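Local coordinates for Adp-ribosyltransferase (Staphylococcus aureus, PDB 1OJZ), which binds NAD+ and probably catalyses transfer of a single ADP-ribose group from it to target proteins, at residues Val81-Leu86 and Leu156-Gly161; Asn111-Glu116 and Asp198-Ile203; Thr139-Gly144 and Gln179-Pro184. All blocks are in the same frame, centred on the assembly; numbering follows the deposited sequence.

Contact 1: Val81-Leu86 and Leu156-Gly161. With NAD (nicotinamide-adenine-dinucleotide), chain B.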
loop_
_atom_site.group_PDB
_atom_site.type_symbol
_atom_site.label_atom_id
_atom_site.label_comp_id
_atom_site.label_asym_id
_atom_site.label_seq_id
_atom_site.Cartn_x
_atom_site.Cartn_y
_atom_site.Cartn_z
ATOM N N VAL A 81 3.519 -12.829 -2.378
ATOM C CA VAL A 81 2.442 -12.254 -3.184
ATOM C C VAL A 81 2.592 -10.762 -3.480
ATOM O O VAL A 81 3.232 -10.020 -2.723
ATOM C CB VAL A 81 1.062 -12.482 -2.481
ATOM C CG1 VAL A 81 1.087 -11.886 -1.088
ATOM C CG2 VAL A 81 -0.072 -11.861 -3.285
ATOM N N TYR A 82 2.005 -10.337 -4.594
ATOM C CA TYR A 82 2.025 -8.932 -4.991
ATOM C C TYR A 82 0.724 -8.249 -4.588
ATOM O O TYR A 82 -0.364 -8.814 -4.747
ATOM C CB TYR A 82 2.183 -8.778 -6.512
ATOM C CG TYR A 82 3.597 -8.895 -7.041
ATOM C CD1 TYR A 82 4.017 -10.040 -7.718
ATOM C CD2 TYR A 82 4.514 -7.857 -6.868
ATOM C CE1 TYR A 82 5.316 -10.148 -8.215
ATOM C CE2 TYR A 82 5.815 -7.954 -7.355
ATOM C CZ TYR A 82 6.208 -9.101 -8.028
ATOM O OH TYR A 82 7.493 -9.212 -8.509
ATOM N N VAL A 83 0.839 -7.042 -4.040
ATOM C CA VAL A 83 -0.330 -6.253 -3.688
ATOM C C VAL A 83 -0.080 -4.909 -4.351
ATOM O O VAL A 83 1.073 -4.526 -4.579
ATOM C CB VAL A 83 -0.498 -6.066 -2.168
ATOM C CG1 VAL A 83 -0.820 -7.415 -1.518
ATOM C CG2 VAL A 83 0.766 -5.438 -1.569
ATOM N N TYR A 84 -1.152 -4.192 -4.658
ATOM C CA TYR A 84 -1.014 -2.917 -5.342
ATOM C C TYR A 84 -1.492 -1.702 -4.561
ATOM O O TYR A 84 -2.615 -1.663 -4.066
ATOM C CB TYR A 84 -1.743 -2.986 -6.688
ATOM C CG TYR A 84 -1.223 -4.089 -7.583
ATOM C CD1 TYR A 84 -1.608 -5.417 -7.389
ATOM C CD2 TYR A 84 -0.299 -3.812 -8.585
ATOM C CE1 TYR A 84 -1.076 -6.443 -8.177
ATOM C CE2 TYR A 84 0.236 -4.815 -9.373
ATOM C CZ TYR A 84 -0.151 -6.131 -9.166
ATOM O OH TYR A 84 0.413 -7.123 -9.942
ATOM N N ARG A 85 -0.613 -0.710 -4.459
ATOM C CA ARG A 85 -0.937 0.525 -3.773
ATOM C C ARG A 85 -1.075 1.597 -4.862
ATOM O O ARG A 85 -0.080 2.051 -5.432
ATOM C CB ARG A 85 0.174 0.882 -2.768
ATOM C CG ARG A 85 -0.190 2.048 -1.846
ATOM C CD ARG A 85 0.855 2.339 -0.767
ATOM N NE ARG A 85 0.447 3.480 0.058
ATOM C CZ ARG A 85 1.287 4.279 0.712
ATOM N NH1 ARG A 85 2.599 4.066 0.652
ATOM N NH2 ARG A 85 0.819 5.311 1.399
ATOM N N LEU A 86 -2.313 1.965 -5.178
ATOM C CA LEU A 86 -2.557 2.980 -6.193
ATOM C C LEU A 86 -2.383 4.356 -5.567
ATOM O O LEU A 86 -2.956 4.649 -4.520
ATOM C CB LEU A 86 -3.956 2.807 -6.791
ATOM C CG LEU A 86 -4.032 1.756 -7.908
ATOM C CD1 LEU A 86 -3.436 0.431 -7.431
ATOM C CD2 LEU A 86 -5.480 1.561 -8.336
ATOM N N LEU A 156 3.986 -3.964 -5.035
ATOM C CA LEU A 156 4.791 -4.483 -3.937
ATOM C C LEU A 156 4.809 -5.996 -3.747
ATOM O O LEU A 156 3.765 -6.620 -3.493
ATOM C CB LEU A 156 4.333 -3.828 -2.630
ATOM C CG LEU A 156 4.507 -2.312 -2.491
ATOM C CD1 LEU A 156 3.733 -1.824 -1.277
ATOM C CD2 LEU A 156 5.984 -1.969 -2.360
ATOM N N GLU A 157 5.995 -6.589 -3.850
ATOM C CA GLU A 157 6.100 -8.029 -3.654
ATOM C C GLU A 157 6.255 -8.308 -2.170
ATOM O O GLU A 157 7.213 -7.862 -1.537
ATOM C CB GLU A 157 7.290 -8.615 -4.402
ATOM C CG GLU A 157 7.373 -10.119 -4.217
ATOM C CD GLU A 157 8.450 -10.763 -5.051
ATOM O OE1 GLU A 157 8.451 -12.009 -5.136
ATOM O OE2 GLU A 157 9.289 -10.031 -5.621
ATOM N N LEU A 158 5.307 -9.055 -1.619
ATOM C CA LEU A 158 5.323 -9.373 -0.202
ATOM C C LEU A 158 5.898 -10.754 0.036
ATOM O O LEU A 158 5.415 -11.746 -0.520
ATOM C CB LEU A 158 3.907 -9.310 0.370
ATOM C CG LEU A 158 3.090 -8.032 0.167
ATOM C CD1 LEU A 158 1.688 -8.242 0.724
ATOM C CD2 LEU A 158 3.767 -6.861 0.845
ATOM N N PRO A 159 6.944 -10.839 0.869
ATOM C CA PRO A 159 7.563 -12.130 1.164
ATOM C C PRO A 159 6.579 -13.024 1.921
ATOM O O PRO A 159 5.685 -12.532 2.621
ATOM C CB PRO A 159 8.768 -11.755 2.030
ATOM C CG PRO A 159 9.064 -10.340 1.638
ATOM C CD PRO A 159 7.687 -9.743 1.515
ATOM N N LYS A 160 6.733 -14.334 1.754
ATOM C CA LYS A 160 5.880 -15.289 2.442
ATOM C C LYS A 160 6.110 -15.120 3.943
ATOM O O LYS A 160 7.248 -14.976 4.389
ATOM C CB LYS A 160 6.234 -16.718 2.024
ATOM C CG LYS A 160 5.485 -17.787 2.800
ATOM C CD LYS A 160 5.759 -19.179 2.258
ATOM C CE LYS A 160 5.003 -20.228 3.057
ATOM N NZ LYS A 160 5.158 -21.587 2.469
ATOM N N GLY A 161 5.026 -15.106 4.714
ATOM C CA GLY A 161 5.144 -14.976 6.155
ATOM C C GLY A 161 5.248 -13.571 6.715
ATOM O O GLY A 161 5.483 -13.400 7.911
HETATM P PA NAD B . -3.061 7.332 1.720
HETATM O O1A NAD B . -2.037 6.626 0.926
HETATM O O2A NAD B . -2.864 7.474 3.188
HETATM O O5B NAD B . -3.293 8.772 1.069
HETATM C C5B NAD B . -2.177 9.660 0.896
HETATM C C4B NAD B . -2.291 10.318 -0.454
HETATM O O4B NAD B . -1.048 11.102 -0.524
HETATM C C3B NAD B . -2.273 9.326 -1.654
HETATM O O3B NAD B . -3.410 9.640 -2.508
HETATM C C2B NAD B . -0.951 9.495 -2.369
HETATM O O2B NAD B . -0.950 9.861 -3.695
HETATM C C1B NAD B . -0.148 10.429 -1.413
HETATM N N9A NAD B . 0.797 9.668 -0.578
HETATM C C8A NAD B . 0.792 8.378 -0.027
HETATM N N7A NAD B . 1.866 8.089 0.667
HETATM C C5A NAD B . 2.662 9.155 0.616
HETATM C C6A NAD B . 3.979 9.439 1.191
HETATM N N6A NAD B . 4.639 8.558 1.914
HETATM N N1A NAD B . 4.476 10.702 0.897
HETATM C C2A NAD B . 3.851 11.643 0.164
HETATM N N3A NAD B . 2.588 11.424 -0.402
HETATM C C4A NAD B . 2.029 10.166 -0.154
HETATM O O3 NAD B . -4.457 6.631 1.495
HETATM P PN NAD B . -5.177 6.125 0.132
HETATM O O1N NAD B . -4.271 5.192 -0.542
HETATM O O2N NAD B . -5.616 7.355 -0.591
HETATM O O5D NAD B . -6.369 5.263 0.768
HETATM C C5D NAD B . -7.447 5.890 1.506
HETATM C C4D NAD B . -8.643 5.011 1.435
HETATM O O4D NAD B . -8.568 4.154 0.212
HETATM C C3D NAD B . -8.793 3.997 2.629
HETATM O O3D NAD B . -10.143 4.033 3.151
HETATM C C2D NAD B . -8.494 2.615 2.016
HETATM O O2D NAD B . -9.165 1.598 2.718
HETATM C C1D NAD B . -8.970 2.803 0.521
HETATM N N1N NAD B . -8.385 1.863 -0.533
HETATM C C2N NAD B . -7.176 2.320 -1.205
HETATM C C3N NAD B . -6.249 1.488 -1.720
HETATM C C7N NAD B . -5.028 2.011 -2.438
HETATM O O7N NAD B . -4.477 1.258 -3.276
HETATM N N7N NAD B . -4.585 3.250 -2.189
HETATM C C4N NAD B . -6.400 -0.023 -1.619
HETATM C C5N NAD B . -7.221 -0.367 -0.411
HETATM C C6N NAD B . -8.345 0.460 -0.137
#
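Val81 N donates to Leu158 O at 2.9 Å. Two residues on, Val83 N and Val83 O pair with Leu156 O and Leu156 N, so an antiparallel strand pair is held at every second residue. Between these rungs, at the non-hydrogen-bonded pair, Glu157 crosses the Tyr82 ring: its CG sits over one face, 4.3 Å from the centroid, and the carboxylate is stacked 27° from the ring plane. With CG anti to the backbone N (chi1 -179°) and the chain extended, the methylenes serve the ring while OE1 reaches Thr3. The other side of the pair is aliphatic, as suits a core. There Val83 CG1 presses on Leu158 CD1 at a tight 3.5 Å. Further along, Arg85 runs out straight to give NH2 to NAD O1A at 3.2 Å, its NH1 being bridged to Glu133. Leu86 meets the carboxamide with its backbone: N donates to NAD O7N at 3.0 Å and O accepts from NAD N7N, reading both ends of the group. Strand 81-87 lies outermost in the five-stranded mixed sheet, with strand 152-158 between it and strand 203-209, while strand 137-140 meets Val83 and Arg85 through Thr139.

Contact 2: Asn111-Glu116 and Asp198-Ile203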
loop_
_atom_site.group_PDB
_atom_site.type_symbol
_atom_site.label_atom_id
_atom_site.label_comp_id
_atom_site.label_asym_id
_atom_site.label_seq_id
_atom_site.Cartn_x
_atom_site.Cartn_y
_atom_site.Cartn_z
ATOM N N ASN A 111 -2.631 12.377 -24.211
ATOM C CA ASN A 111 -3.822 11.540 -24.286
ATOM C C ASN A 111 -3.777 10.482 -23.173
ATOM O O ASN A 111 -4.060 9.303 -23.399
ATOM C CB ASN A 111 -3.914 10.859 -25.659
ATOM C CG ASN A 111 -5.323 10.382 -25.980
ATOM O OD1 ASN A 111 -5.525 9.564 -26.882
ATOM N ND2 ASN A 111 -6.307 10.899 -25.248
ATOM N N GLY A 112 -3.404 10.920 -21.972
ATOM C CA GLY A 112 -3.336 10.022 -20.836
ATOM C C GLY A 112 -1.978 9.391 -20.587
ATOM O O GLY A 112 -1.618 9.115 -19.441
ATOM N N GLN A 113 -1.223 9.162 -21.657
ATOM C CA GLN A 113 0.097 8.549 -21.557
ATOM C C GLN A 113 1.132 9.475 -20.922
ATOM O O GLN A 113 1.174 10.673 -21.210
ATOM C CB GLN A 113 0.571 8.112 -22.941
ATOM C CG GLN A 113 -0.342 7.084 -23.579
ATOM C CD GLN A 113 0.099 6.700 -24.970
ATOM O OE1 GLN A 113 0.195 7.548 -25.856
ATOM N NE2 GLN A 113 0.371 5.413 -25.172
ATOM N N TYR A 114 1.971 8.909 -20.061
ATOM C CA TYR A 114 2.986 9.695 -19.378
ATOM C C TYR A 114 4.323 9.754 -20.101
ATOM O O TYR A 114 4.712 8.822 -20.797
ATOM C CB TYR A 114 3.173 9.180 -17.945
ATOM C CG TYR A 114 2.037 9.581 -17.026
ATOM C CD1 TYR A 114 0.900 8.780 -16.883
ATOM C CD2 TYR A 114 2.072 10.799 -16.348
ATOM C CE1 TYR A 114 -0.177 9.190 -16.086
ATOM C CE2 TYR A 114 1.010 11.214 -15.560
ATOM C CZ TYR A 114 -0.112 10.411 -15.432
ATOM O OH TYR A 114 -1.163 10.856 -14.660
ATOM N N ASN A 115 5.013 10.878 -19.920
ATOM C CA ASN A 115 6.314 11.131 -20.525
ATOM C C ASN A 115 7.299 10.037 -20.132
ATOM O O ASN A 115 7.574 9.836 -18.950
ATOM C CB ASN A 115 6.827 12.498 -20.062
ATOM C CG ASN A 115 8.132 12.890 -20.717
ATOM O OD1 ASN A 115 9.144 12.205 -20.574
ATOM N ND2 ASN A 115 8.117 14.009 -21.438
ATOM N N GLU A 116 7.831 9.341 -21.131
ATOM C CA GLU A 116 8.772 8.255 -20.897
ATOM C C GLU A 116 10.097 8.754 -20.317
ATOM O O GLU A 116 10.707 8.080 -19.489
ATOM C CB GLU A 116 9.022 7.501 -22.207
ATOM C CG GLU A 116 9.534 6.084 -22.026
ATOM N N ASP A 198 1.915 -1.117 -19.461
ATOM C CA ASP A 198 1.900 -1.598 -20.829
ATOM C C ASP A 198 1.233 -0.577 -21.749
ATOM O O ASP A 198 1.678 -0.387 -22.877
ATOM C CB ASP A 198 1.182 -2.949 -20.907
ATOM C CG ASP A 198 1.952 -4.055 -20.197
ATOM O OD1 ASP A 198 1.467 -5.206 -20.148
ATOM O OD2 ASP A 198 3.056 -3.770 -19.687
ATOM N N ASN A 199 0.184 0.090 -21.268
ATOM C CA ASN A 199 -0.514 1.086 -22.086
ATOM C C ASN A 199 0.002 2.510 -21.876
ATOM O O ASN A 199 -0.564 3.478 -22.396
ATOM C CB ASN A 199 -2.030 1.026 -21.839
ATOM C CG ASN A 199 -2.424 1.414 -20.422
ATOM O OD1 ASN A 199 -3.588 1.288 -20.044
ATOM N ND2 ASN A 199 -1.469 1.888 -19.640
ATOM N N LYS A 200 1.075 2.629 -21.104
ATOM C CA LYS A 200 1.704 3.917 -20.838
ATOM C C LYS A 200 0.792 4.937 -20.158
ATOM O O LYS A 200 1.123 6.121 -20.103
ATOM C CB LYS A 200 2.247 4.505 -22.150
ATOM C CG LYS A 200 3.175 3.562 -22.918
ATOM C CD LYS A 200 3.737 4.225 -24.173
ATOM C CE LYS A 200 4.651 3.285 -24.956
ATOM N NZ LYS A 200 5.820 2.807 -24.157
ATOM N N ARG A 201 -0.342 4.489 -19.630
ATOM C CA ARG A 201 -1.264 5.405 -18.968
ATOM C C ARG A 201 -1.080 5.448 -17.452
ATOM O O ARG A 201 -1.746 6.212 -16.755
ATOM C CB ARG A 201 -2.715 5.053 -19.328
ATOM C CG ARG A 201 -3.015 5.202 -20.823
ATOM C CD ARG A 201 -4.450 5.650 -21.085
ATOM N NE ARG A 201 -5.455 4.633 -20.772
ATOM C CZ ARG A 201 -5.668 3.534 -21.492
ATOM N NH1 ARG A 201 -4.945 3.295 -22.582
ATOM N NH2 ARG A 201 -6.619 2.678 -21.134
ATOM N N LYS A 202 -0.162 4.624 -16.953
ATOM C CA LYS A 202 0.151 4.570 -15.531
ATOM C C LYS A 202 1.648 4.374 -15.345
ATOM O O LYS A 202 2.330 3.842 -16.220
ATOM C CB LYS A 202 -0.589 3.412 -14.842
ATOM C CG LYS A 202 -2.097 3.563 -14.800
ATOM C CD LYS A 202 -2.721 2.571 -13.827
ATOM C CE LYS A 202 -4.244 2.613 -13.884
ATOM N NZ LYS A 202 -4.800 3.966 -13.562
ATOM N N ILE A 203 2.154 4.815 -14.204
ATOM C CA ILE A 203 3.568 4.667 -13.889
ATOM C C ILE A 203 3.648 3.538 -12.869
ATOM O O ILE A 203 3.055 3.630 -11.800
ATOM C CB ILE A 203 4.133 5.960 -13.268
ATOM C CG1 ILE A 203 4.008 7.107 -14.276
ATOM C CG2 ILE A 203 5.607 5.751 -12.850
ATOM C CD1 ILE A 203 4.374 8.468 -13.711
HETATM O O HOH W 1 -3.251 8.610 -17.387
#
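Two irregular loops meet here at the protein surface, one leading into helix 116-126, with Asn115 as its N-cap, and the other turning from strand 187-196 into strand 203-209. A single direct hydrogen bond joins them: Tyr114 N donates its N-H to Lys200 O at 2.9 Å, with the donor almost in line with the C=O bond (178°). The same oxygen receives a CA-H...O contact from Gln113 CA at 3.0 Å. A water adds a second link, donating to Gly112 O at 2.7 Å and to Arg201 O at 2.9 Å. Glycine suits position 112 because its backbone angles would jam a CB against the preceding carbonyl, and a CB would also crowd Arg201 CD.

Tyr114 carries the apolar part. Its CG stands anti to its own carbonyl carbon (chi1 -75°), which swings the ring toward the other loop; CE1 comes 3.4 Å from Arg201 O near the ring plane, and Ile203 CD1 lies over one face. Leu106 and Leu196 add to this packing. Outside it, the amide end of Gln113 lies against the methylenes of Lys200, NE2 resting 3.7 Å from Lys200 CB. Lys202 turns the other way, its NZ bonded to Ala148 O and Arg150 O. Because the loops are joined mainly through backbone atoms and a water, their register probably depends little on the polar side chains, and the contact of Tyr114 with Ile203 supplies the apolar element.

Contact 3: Thr139-Gly144 and Gln179-Pro184. With NAD (nicotinamide-adenine-dinucleotide), chain B.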
loop_
_atom_site.group_PDB
_atom_site.type_symbol
_atom_site.label_atom_id
_atom_site.label_comp_id
_atom_site.label_asym_id
_atom_site.label_seq_id
_atom_site.Cartn_x
_atom_site.Cartn_y
_atom_site.Cartn_z
ATOM N N THR A 139 -3.471 -1.312 0.580
ATOM C CA THR A 139 -3.252 -1.872 -0.752
ATOM C C THR A 139 -4.390 -2.771 -1.214
ATOM O O THR A 139 -5.330 -3.041 -0.465
ATOM C CB THR A 139 -1.959 -2.706 -0.782
ATOM O OG1 THR A 139 -2.127 -3.868 0.046
ATOM C CG2 THR A 139 -0.767 -1.877 -0.266
ATOM N N GLN A 140 -4.292 -3.233 -2.459
ATOM C CA GLN A 140 -5.299 -4.122 -3.028
ATOM C C GLN A 140 -4.659 -5.367 -3.646
ATOM O O GLN A 140 -3.624 -5.283 -4.321
ATOM C CB GLN A 140 -6.163 -3.366 -4.057
ATOM C CG GLN A 140 -5.421 -2.427 -4.988
ATOM C CD GLN A 140 -6.346 -1.431 -5.691
ATOM O OE1 GLN A 140 -7.182 -1.808 -6.511
ATOM N NE2 GLN A 140 -6.196 -0.151 -5.365
ATOM N N LEU A 141 -5.267 -6.524 -3.375
ATOM C CA LEU A 141 -4.790 -7.816 -3.877
ATOM C C LEU A 141 -4.921 -7.882 -5.386
ATOM O O LEU A 141 -4.177 -8.589 -6.055
ATOM C CB LEU A 141 -5.609 -8.972 -3.285
ATOM C CG LEU A 141 -4.974 -9.951 -2.297
ATOM C CD1 LEU A 141 -5.941 -11.118 -2.079
ATOM C CD2 LEU A 141 -3.639 -10.456 -2.823
ATOM N N VAL A 142 -5.912 -7.171 -5.908
ATOM C CA VAL A 142 -6.157 -7.133 -7.341
ATOM C C VAL A 142 -6.081 -5.684 -7.784
ATOM O O VAL A 142 -6.861 -4.843 -7.329
ATOM C CB VAL A 142 -7.555 -7.689 -7.684
ATOM C CG1 VAL A 142 -7.800 -7.597 -9.192
ATOM C CG2 VAL A 142 -7.668 -9.127 -7.201
ATOM N N SER A 143 -5.127 -5.389 -8.656
ATOM C CA SER A 143 -4.963 -4.027 -9.136
ATOM C C SER A 143 -6.239 -3.563 -9.820
ATOM O O SER A 143 -6.822 -4.299 -10.618
ATOM C CB SER A 143 -3.796 -3.948 -10.121
ATOM O OG SER A 143 -3.618 -2.617 -10.573
ATOM N N GLY A 144 -6.674 -2.349 -9.503
ATOM C CA GLY A 144 -7.876 -1.818 -10.119
ATOM C C GLY A 144 -9.160 -2.072 -9.354
ATOM O O GLY A 144 -10.199 -1.512 -9.692
ATOM N N GLN A 179 -10.720 -5.371 -2.190
ATOM C CA GLN A 179 -9.749 -6.445 -1.969
ATOM C C GLN A 179 -8.556 -5.904 -1.184
ATOM O O GLN A 179 -7.403 -6.249 -1.455
ATOM C CB GLN A 179 -9.271 -7.001 -3.317
ATOM C CG GLN A 179 -10.365 -7.697 -4.130
ATOM C CD GLN A 179 -10.691 -9.094 -3.612
ATOM O OE1 GLN A 179 -11.651 -9.728 -4.060
ATOM N NE2 GLN A 179 -9.890 -9.581 -2.680
ATOM N N GLU A 180 -8.842 -5.060 -0.202
ATOM C CA GLU A 180 -7.787 -4.433 0.571
ATOM C C GLU A 180 -6.925 -5.325 1.451
ATOM O O GLU A 180 -7.401 -6.225 2.145
ATOM C CB GLU A 180 -8.359 -3.288 1.424
ATOM C CG GLU A 180 -7.313 -2.629 2.330
ATOM C CD GLU A 180 -7.749 -1.274 2.842
ATOM O OE1 GLU A 180 -8.920 -0.905 2.614
ATOM O OE2 GLU A 180 -6.925 -0.579 3.474
ATOM N N VAL A 181 -5.627 -5.068 1.389
ATOM C CA VAL A 181 -4.661 -5.770 2.212
ATOM C C VAL A 181 -3.958 -4.630 2.925
ATOM O O VAL A 181 -3.331 -3.777 2.292
ATOM C CB VAL A 181 -3.655 -6.584 1.375
ATOM C CG1 VAL A 181 -2.535 -7.098 2.277
ATOM C CG2 VAL A 181 -4.364 -7.770 0.724
ATOM N N LEU A 182 -4.103 -4.598 4.241
ATOM C CA LEU A 182 -3.509 -3.538 5.032
ATOM C C LEU A 182 -2.161 -3.968 5.588
ATOM O O LEU A 182 -2.060 -4.967 6.314
ATOM C CB LEU A 182 -4.467 -3.151 6.165
ATOM C CG LEU A 182 -4.127 -1.928 7.022
ATOM C CD1 LEU A 182 -4.192 -0.645 6.177
ATOM C CD2 LEU A 182 -5.110 -1.847 8.172
ATOM N N LEU A 183 -1.126 -3.211 5.240
ATOM C CA LEU A 183 0.226 -3.511 5.682
ATOM C C LEU A 183 0.652 -2.738 6.934
ATOM O O LEU A 183 0.157 -1.635 7.199
ATOM C CB LEU A 183 1.208 -3.228 4.541
ATOM C CG LEU A 183 0.959 -3.972 3.225
ATOM C CD1 LEU A 183 2.079 -3.642 2.246
ATOM C CD2 LEU A 183 0.896 -5.476 3.491
ATOM N N PRO A 184 1.590 -3.299 7.709
ATOM C CA PRO A 184 2.041 -2.611 8.925
ATOM C C PRO A 184 2.535 -1.198 8.661
ATOM O O PRO A 184 3.021 -0.900 7.566
ATOM C CB PRO A 184 3.171 -3.499 9.422
ATOM C CG PRO A 184 2.790 -4.853 8.925
ATOM C CD PRO A 184 2.295 -4.583 7.531
HETATM P PA NAD B . -3.061 7.332 1.720
HETATM O O1A NAD B . -2.037 6.626 0.926
HETATM O O2A NAD B . -2.864 7.474 3.188
HETATM O O5B NAD B . -3.293 8.772 1.069
HETATM C C5B NAD B . -2.177 9.660 0.896
HETATM C C4B NAD B . -2.291 10.318 -0.454
HETATM O O4B NAD B . -1.048 11.102 -0.524
HETATM C C3B NAD B . -2.273 9.326 -1.654
HETATM O O3B NAD B . -3.410 9.640 -2.508
HETATM C C2B NAD B . -0.951 9.495 -2.369
HETATM O O2B NAD B . -0.950 9.861 -3.695
HETATM C C1B NAD B . -0.148 10.429 -1.413
HETATM N N9A NAD B . 0.797 9.668 -0.578
HETATM C C8A NAD B . 0.792 8.378 -0.027
HETATM N N7A NAD B . 1.866 8.089 0.667
HETATM C C5A NAD B . 2.662 9.155 0.616
HETATM C C6A NAD B . 3.979 9.439 1.191
HETATM N N6A NAD B . 4.639 8.558 1.914
HETATM N N1A NAD B . 4.476 10.702 0.897
HETATM C C2A NAD B . 3.851 11.643 0.164
HETATM N N3A NAD B . 2.588 11.424 -0.402
HETATM C C4A NAD B . 2.029 10.166 -0.154
HETATM O O3 NAD B . -4.457 6.631 1.495
HETATM P PN NAD B . -5.177 6.125 0.132
HETATM O O1N NAD B . -4.271 5.192 -0.542
HETATM O O2N NAD B . -5.616 7.355 -0.591
HETATM O O5D NAD B . -6.369 5.263 0.768
HETATM C C5D NAD B . -7.447 5.890 1.506
HETATM C C4D NAD B . -8.643 5.011 1.435
HETATM O O4D NAD B . -8.568 4.154 0.212
HETATM C C3D NAD B . -8.793 3.997 2.629
HETATM O O3D NAD B . -10.143 4.033 3.151
HETATM C C2D NAD B . -8.494 2.615 2.016
HETATM O O2D NAD B . -9.165 1.598 2.718
HETATM C C1D NAD B . -8.970 2.803 0.521
HETATM N N1N NAD B . -8.385 1.863 -0.533
HETATM C C2N NAD B . -7.176 2.320 -1.205
HETATM C C3N NAD B . -6.249 1.488 -1.720
HETATM C C7N NAD B . -5.028 2.011 -2.438
HETATM O O7N NAD B . -4.477 1.258 -3.276
HETATM N N7N NAD B . -4.585 3.250 -2.189
HETATM C C4N NAD B . -6.400 -0.023 -1.619
HETATM C C5N NAD B . -7.221 -0.367 -0.411
HETATM C C6N NAD B . -8.345 0.460 -0.137
#
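Two flat side chains, the amide of Gln140 and the carboxylate of Glu180, approach the nicotinamide ring of NAD from opposite sides of its plane, and Thr139 O comes alongside, 3.3 Å from C5N. Gln140 NE2 donates to the carboxamide oxygen O7N at 3.1 Å, while Gln140 OE1 accepts from Ala146 N, so both ends of the amide are used and its rotation is fixed. Glu180 OE1 takes a short bond of 2.5 Å from the ribose hydroxyl O2D; OE2 is held by Ser138 OG. With CG anti to the backbone N (chi1 177°) and an extended chain, Glu180 has the length to span from its strand to the sugar.

Behind these side chains stands an antiparallel backbone pairing. Val181 O is gripped twice by one residue, by Thr139 N at 3.0 Å and by Thr139 OG1, which sits between the backbone N and the carbonyl carbon (chi1 67°) and is thereby brought to that oxygen. Threonine thus buries its hydroxyl with a partner. Thr139 O in turn accepts from Val181 N at 2.8 Å, although the donor sits well above the carbonyl plane. Leu141 N donates to Gln179 O at 2.9 Å, extending the pairing past the strand end. On the side away from NAD, Leu141 CG packs on Val181 CG2 at 3.8 Å, against helix 9-23, where Leu141 meets Ala12 and Trp15. Strand 180-183 is central in a three-stranded antiparallel sheet, between strands 137-140 and 165-166.

Contacts 1 and 3 have centres about 8 Å apart and touch, Tyr84 N probably hydrogen-bonding to Gln140 O, so strand 81-87 of the mixed sheet meets strand 137-140 of the antiparallel sheet. Both border NAD: Leu86 and Gln140 converge on the carboxamide oxygen O7N. Contact 2 lies at the periphery, its centre about 23 Å from each of the others, but Ile203 begins the strand that adjoins 152-158 of contact 1. Along the chain, contact 1 alternates with both others, whereas both segments of contact 3 lie between those of contact 2. The NAD site is thus assembled from parts distant in sequence, with contact 2 joining outlying loops of the same chain.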